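Local coordinates for cortical-lytic enzyme (Bacillus cereus, PDB 4S3J), which cleaves partially degraded cortex peptidoglycan as an N-acetylglucosaminidase during spore germination, recognising the muramic acid delta-lactam peculiar to spores, at residues T283-S297 with M320-F333. Residues are numbered along the deposited sequence; the frame is centred on the assembly and turned at random.
Sequences TYDWGWQGGPPMAIS and MGQNLYGFDWKLPF
Gly-321 takes the hydroxyl of Thr-283 on a lone pair of its carbonyl, OG1 to O 2.8 Å, and its lack of a side chain lets the edge of the Tyr-284 ring lie against the strand backbone. Asn-323, whose amide both accepts and donates, takes Ser-297 OG on OD1 (2.8 Å) and gives ND2 to Tyr-325 O and to Glu-385; bonds at both ends fix its rotation, with Ile-296 CG2 over its face. Tyr-325 carries its hydroxyl far enough to meet Asp-285 OD1 at 2.7 Å, from above the carboxylate plane. Phe-327 offers one ring face to the backbone N of Gln-289 and packs CD2 on Ile-296 CG1, an apolar fit for a buried position. The broad indole of Trp-329 slides under the loop: Pro-293 CA sits 3.5 Å from the centroid of its six-membered ring, a CH-pi contact, and NE1 makes two weak, bent hydrogen bonds, to Gly-291 O (2.8 Å, 120° at the hydrogen) and, longer, to Trp-288 O. Phe-333 closes the run, its flat ring suiting the flat proline in a CH-pi contact, Pro-292 CB to ring centroid 4.0 Å. The side chain of Tyr-284 is about 7 Å from that of Glu-220, the probable proton donor; the loop packs along broken strand 318-330 and the residues just after it, beside the active site of a family 18 TIM barrel.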
loop_
_atom_site.group_PDB
_atom_site.type_symbol
_atom_site.label_atom_id
_atom_site.label_comp_id
_atom_site.label_asym_id
_atom_site.label_seq_id
_atom_site.Cartn_x
_atom_site.Cartn_y
_atom_site.Cartn_z
ATOM N N THR A 283 3.647 6.294 4.557
ATOM C CA THR A 283 4.747 5.486 5.077
ATOM C C THR A 283 5.496 4.746 3.952
ATOM O O THR A 283 5.526 3.512 3.888
ATOM C CB THR A 283 4.217 4.498 6.145
ATOM O OG1 THR A 283 2.898 4.054 5.779
ATOM C CG2 THR A 283 4.129 5.169 7.507
ATOM N N TYR A 284 6.078 5.527 3.046
ATOM C CA TYR A 284 6.891 4.990 1.968
ATOM C C TYR A 284 7.834 6.086 1.474
ATOM O O TYR A 284 7.780 7.206 1.974
ATOM C CB TYR A 284 6.002 4.424 0.863
ATOM C CG TYR A 284 4.855 5.294 0.434
ATOM C CD1 TYR A 284 5.089 6.416 -0.337
ATOM C CD2 TYR A 284 3.545 5.007 0.794
ATOM C CE1 TYR A 284 4.063 7.232 -0.753
ATOM C CE2 TYR A 284 2.498 5.827 0.371
ATOM C CZ TYR A 284 2.774 6.935 -0.399
ATOM O OH TYR A 284 1.770 7.763 -0.832
ATOM N N ASP A 285 8.714 5.742 0.528
ATOM C CA ASP A 285 9.724 6.640 -0.077
ATOM C C ASP A 285 10.876 7.046 0.861
ATOM O O ASP A 285 11.346 8.186 0.820
ATOM C CB ASP A 285 9.074 7.903 -0.644
ATOM C CG ASP A 285 8.257 7.622 -1.876
ATOM O OD1 ASP A 285 8.466 6.554 -2.502
ATOM O OD2 ASP A 285 7.411 8.471 -2.228
ATOM N N TRP A 286 11.350 6.121 1.686
ATOM C CA TRP A 286 12.683 6.258 2.270
ATOM C C TRP A 286 13.681 6.127 1.124
ATOM O O TRP A 286 14.430 7.057 0.830
ATOM C CB TRP A 286 12.934 5.213 3.357
ATOM C CG TRP A 286 12.369 5.595 4.700
ATOM C CD1 TRP A 286 13.043 6.190 5.731
ATOM C CD2 TRP A 286 11.016 5.422 5.155
ATOM N NE1 TRP A 286 12.200 6.394 6.791
ATOM C CE2 TRP A 286 10.953 5.932 6.469
ATOM C CE3 TRP A 286 9.860 4.879 4.584
ATOM C CZ2 TRP A 286 9.770 5.927 7.221
ATOM C CZ3 TRP A 286 8.683 4.859 5.338
ATOM C CH2 TRP A 286 8.650 5.382 6.639
ATOM N N GLY A 287 13.669 4.975 0.452
ATOM C CA GLY A 287 14.250 4.870 -0.879
ATOM C C GLY A 287 13.277 5.487 -1.871
ATOM O O GLY A 287 12.095 5.121 -1.896
ATOM N N TRP A 288 13.755 6.437 -2.675
ATOM C CA TRP A 288 12.885 7.161 -3.594
ATOM C C TRP A 288 13.607 7.484 -4.913
ATOM O O TRP A 288 14.830 7.311 -5.030
ATOM C CB TRP A 288 12.340 8.432 -2.913
ATOM C CG TRP A 288 13.342 9.522 -2.722
ATOM C CD1 TRP A 288 14.379 9.538 -1.835
ATOM C CD2 TRP A 288 13.408 10.760 -3.445
ATOM N NE1 TRP A 288 15.090 10.715 -1.960
ATOM C CE2 TRP A 288 14.514 11.476 -2.941
ATOM C CE3 TRP A 288 12.638 11.328 -4.459
ATOM C CZ2 TRP A 288 14.868 12.737 -3.427
ATOM C CZ3 TRP A 288 12.996 12.586 -4.941
ATOM C CH2 TRP A 288 14.099 13.267 -4.425
ATOM N N GLN A 289 12.824 7.926 -5.898
ATOM C CA GLN A 289 13.239 8.043 -7.289
ATOM C C GLN A 289 14.478 8.913 -7.466
ATOM O O GLN A 289 15.303 8.658 -8.330
ATOM C CB GLN A 289 12.063 8.587 -8.107
ATOM C CG GLN A 289 12.207 8.455 -9.608
ATOM C CD GLN A 289 10.867 8.524 -10.315
ATOM O OE1 GLN A 289 9.985 9.288 -9.909
ATOM N NE2 GLN A 289 10.695 7.716 -11.367
ATOM N N GLY A 290 14.609 9.925 -6.614
ATOM C CA GLY A 290 15.696 10.889 -6.711
ATOM C C GLY A 290 16.842 10.686 -5.734
ATOM O O GLY A 290 17.766 11.501 -5.667
ATOM N N GLY A 291 16.803 9.590 -4.977
ATOM C CA GLY A 291 17.834 9.283 -4.005
ATOM C C GLY A 291 18.614 8.017 -4.346
ATOM O O GLY A 291 18.441 7.447 -5.413
ATOM N N PRO A 292 19.516 7.609 -3.444
ATOM C CA PRO A 292 20.297 6.393 -3.686
ATOM C C PRO A 292 19.477 5.124 -3.420
ATOM O O PRO A 292 18.457 5.176 -2.743
ATOM C CB PRO A 292 21.455 6.519 -2.696
ATOM C CG PRO A 292 20.882 7.320 -1.579
ATOM C CD PRO A 292 19.935 8.301 -2.215
ATOM N N PRO A 293 19.934 3.993 -3.946
ATOM C CA PRO A 293 19.151 2.761 -3.787
ATOM C C PRO A 293 19.075 2.266 -2.347
ATOM O O PRO A 293 20.080 2.220 -1.620
ATOM C CB PRO A 293 19.886 1.761 -4.672
ATOM C CG PRO A 293 21.288 2.320 -4.813
ATOM C CD PRO A 293 21.135 3.796 -4.770
ATOM N N MET A 294 17.860 1.892 -1.955
ATOM C CA MET A 294 17.579 1.306 -0.647
ATOM C C MET A 294 16.089 0.933 -0.606
ATOM O O MET A 294 15.324 1.327 -1.493
ATOM C CB MET A 294 17.920 2.270 0.495
ATOM C CG MET A 294 17.073 3.488 0.488
ATOM S SD MET A 294 17.542 4.663 1.803
ATOM C CE MET A 294 19.196 5.102 1.277
ATOM N N ALA A 295 15.688 0.178 0.416
ATOM C CA ALA A 295 14.286 -0.222 0.545
ATOM C C ALA A 295 13.357 1.005 0.526
ATOM O O ALA A 295 13.640 2.010 1.180
ATOM C CB ALA A 295 14.073 -1.000 1.795
ATOM N N ILE A 296 12.232 0.882 -0.168
ATOM C CA ILE A 296 11.285 1.992 -0.303
ATOM C C ILE A 296 10.537 2.244 1.016
ATOM O O ILE A 296 10.305 3.398 1.388
ATOM C CB ILE A 296 10.264 1.744 -1.464
ATOM C CG1 ILE A 296 10.915 1.913 -2.848
ATOM C CG2 ILE A 296 9.116 2.743 -1.430
ATOM C CD1 ILE A 296 11.890 0.903 -3.204
ATOM N N SER A 297 10.142 1.183 1.710
ATOM C CA SER A 297 9.390 1.312 2.958
ATOM C C SER A 297 9.889 0.324 4.023
ATOM O O SER A 297 9.189 -0.636 4.401
ATOM C CB SER A 297 7.897 1.122 2.675
ATOM O OG SER A 297 7.639 -0.110 2.021
ATOM N N MET A 320 -2.234 2.793 7.014
ATOM C CA MET A 320 -0.818 2.708 6.662
ATOM C C MET A 320 -0.620 2.772 5.155
ATOM O O MET A 320 -1.113 1.911 4.418
ATOM C CB MET A 320 -0.221 1.398 7.209
ATOM C CG MET A 320 1.269 1.201 6.901
ATOM S SD MET A 320 1.831 -0.457 7.364
ATOM C CE MET A 320 1.095 -1.431 6.060
ATOM N N GLY A 321 0.111 3.779 4.689
ATOM C CA GLY A 321 0.458 3.866 3.279
ATOM C C GLY A 321 1.393 2.748 2.874
ATOM O O GLY A 321 2.309 2.397 3.615
ATOM N N GLN A 322 1.124 2.146 1.714
ATOM C CA GLN A 322 1.955 1.069 1.195
ATOM C C GLN A 322 2.197 1.228 -0.297
ATOM O O GLN A 322 1.258 1.240 -1.078
ATOM C CB GLN A 322 1.295 -0.277 1.465
ATOM C CG GLN A 322 2.102 -1.465 0.962
ATOM C CD GLN A 322 3.452 -1.593 1.665
ATOM O OE1 GLN A 322 3.534 -1.543 2.896
ATOM N NE2 GLN A 322 4.516 -1.749 0.879
ATOM N N ASN A 323 3.466 1.292 -0.679
ATOM C CA ASN A 323 3.860 1.317 -2.079
ATOM C C ASN A 323 3.683 -0.054 -2.710
ATOM O O ASN A 323 3.971 -1.078 -2.068
ATOM C CB ASN A 323 5.325 1.750 -2.206
ATOM C CG ASN A 323 6.250 0.879 -1.380
ATOM O OD1 ASN A 323 6.187 0.892 -0.135
ATOM N ND2 ASN A 323 7.071 0.069 -2.050
ATOM N N LEU A 324 3.232 -0.076 -3.959
ATOM C CA LEU A 324 3.252 -1.315 -4.737
ATOM C C LEU A 324 4.455 -1.337 -5.694
ATOM O O LEU A 324 4.807 -2.399 -6.241
ATOM C CB LEU A 324 1.933 -1.479 -5.503
ATOM C CG LEU A 324 0.705 -1.777 -4.624
ATOM C CD1 LEU A 324 -0.562 -1.740 -5.483
ATOM C CD2 LEU A 324 0.860 -3.112 -3.963
ATOM N N TYR A 325 5.099 -0.185 -5.862
ATOM C CA TYR A 325 6.238 -0.049 -6.765
ATOM C C TYR A 325 7.570 -0.299 -6.069
ATOM O O TYR A 325 7.698 -0.128 -4.853
ATOM C CB TYR A 325 6.259 1.363 -7.381
ATOM C CG TYR A 325 6.255 2.448 -6.316
ATOM C CD1 TYR A 325 5.055 2.935 -5.787
ATOM C CD2 TYR A 325 7.447 2.978 -5.815
ATOM C CE1 TYR A 325 5.049 3.897 -4.795
ATOM C CE2 TYR A 325 7.439 3.960 -4.821
ATOM C CZ TYR A 325 6.239 4.407 -4.322
ATOM O OH TYR A 325 6.232 5.343 -3.334
ATOM N N GLY A 326 8.564 -0.699 -6.868
ATOM C CA GLY A 326 9.955 -0.644 -6.475
ATOM C C GLY A 326 10.662 0.315 -7.424
ATOM O O GLY A 326 10.007 0.957 -8.262
ATOM N N PHE A 327 11.990 0.404 -7.311
ATOM C CA PHE A 327 12.793 1.213 -8.237
ATOM C C PHE A 327 14.003 0.434 -8.725
ATOM O O PHE A 327 14.544 -0.415 -8.007
ATOM C CB PHE A 327 13.280 2.506 -7.586
ATOM C CG PHE A 327 12.189 3.520 -7.336
ATOM C CD1 PHE A 327 11.557 4.154 -8.389
ATOM C CD2 PHE A 327 11.815 3.814 -6.053
ATOM C CE1 PHE A 327 10.545 5.097 -8.154
ATOM C CE2 PHE A 327 10.813 4.745 -5.798
ATOM C CZ PHE A 327 10.178 5.382 -6.861
ATOM N N ASP A 328 14.401 0.753 -9.950
ATOM C CA ASP A 328 15.610 0.252 -10.582
ATOM C C ASP A 328 16.540 1.458 -10.713
ATOM O O ASP A 328 16.226 2.399 -11.446
ATOM C CB ASP A 328 15.266 -0.376 -11.939
ATOM C CG ASP A 328 16.485 -0.890 -12.692
ATOM O OD1 ASP A 328 17.606 -0.374 -12.484
ATOM O OD2 ASP A 328 16.303 -1.796 -13.527
ATOM N N TRP A 329 17.613 1.473 -9.935
ATOM C CA TRP A 329 18.633 2.519 -9.949
ATOM C C TRP A 329 19.865 2.099 -10.742
ATOM O O TRP A 329 20.353 0.995 -10.562
ATOM C CB TRP A 329 19.099 2.829 -8.532
ATOM C CG TRP A 329 18.169 3.539 -7.602
ATOM C CD1 TRP A 329 18.100 4.889 -7.409
ATOM C CD2 TRP A 329 17.238 2.951 -6.672
ATOM N NE1 TRP A 329 17.165 5.179 -6.446
ATOM C CE2 TRP A 329 16.627 4.013 -5.969
ATOM C CE3 TRP A 329 16.860 1.637 -6.367
ATOM C CZ2 TRP A 329 15.658 3.809 -4.989
ATOM C CZ3 TRP A 329 15.889 1.437 -5.379
ATOM C CH2 TRP A 329 15.315 2.519 -4.698
ATOM N N LYS A 330 20.398 2.985 -11.571
ATOM C CA LYS A 330 21.715 2.778 -12.170
ATOM C C LYS A 330 22.785 3.260 -11.209
ATOM O O LYS A 330 22.604 4.270 -10.524
ATOM C CB LYS A 330 21.829 3.507 -13.511
ATOM C CG LYS A 330 20.970 2.896 -14.595
ATOM C CD LYS A 330 21.077 3.707 -15.860
ATOM C CE LYS A 330 20.170 3.185 -16.929
ATOM N NZ LYS A 330 20.242 4.066 -18.129
ATOM N N LEU A 331 23.900 2.526 -11.152
ATOM C CA LEU A 331 25.013 2.809 -10.237
ATOM C C LEU A 331 26.220 3.289 -11.029
ATOM O O LEU A 331 26.374 2.935 -12.192
ATOM C CB LEU A 331 25.373 1.552 -9.421
ATOM C CG LEU A 331 24.289 0.990 -8.500
ATOM C CD1 LEU A 331 24.753 -0.302 -7.809
ATOM C CD2 LEU A 331 23.879 1.988 -7.460
ATOM N N PRO A 332 27.087 4.103 -10.400
ATOM C CA PRO A 332 26.976 4.586 -9.022
ATOM C C PRO A 332 25.963 5.717 -8.898
ATOM O O PRO A 332 25.743 6.451 -9.875
ATOM C CB PRO A 332 28.391 5.079 -8.718
ATOM C CG PRO A 332 28.899 5.563 -10.052
ATOM C CD PRO A 332 28.321 4.586 -11.056
ATOM N N PHE A 333 25.371 5.871 -7.717
ATOM C CA PHE A 333 24.473 6.987 -7.489
ATOM C C PHE A 333 25.282 8.270 -7.420
ATOM O O PHE A 333 26.298 8.348 -6.729
ATOM C CB PHE A 333 23.672 6.827 -6.211
ATOM C CG PHE A 333 22.868 8.043 -5.874
ATOM C CD1 PHE A 333 21.718 8.336 -6.588
ATOM C CD2 PHE A 333 23.275 8.917 -4.882
ATOM C CE1 PHE A 333 20.976 9.461 -6.303
ATOM C CE2 PHE A 333 22.535 10.044 -4.598
ATOM C CZ PHE A 333 21.390 10.318 -5.306
HETATM O O HOH W 1 4.783 0.770 4.508
#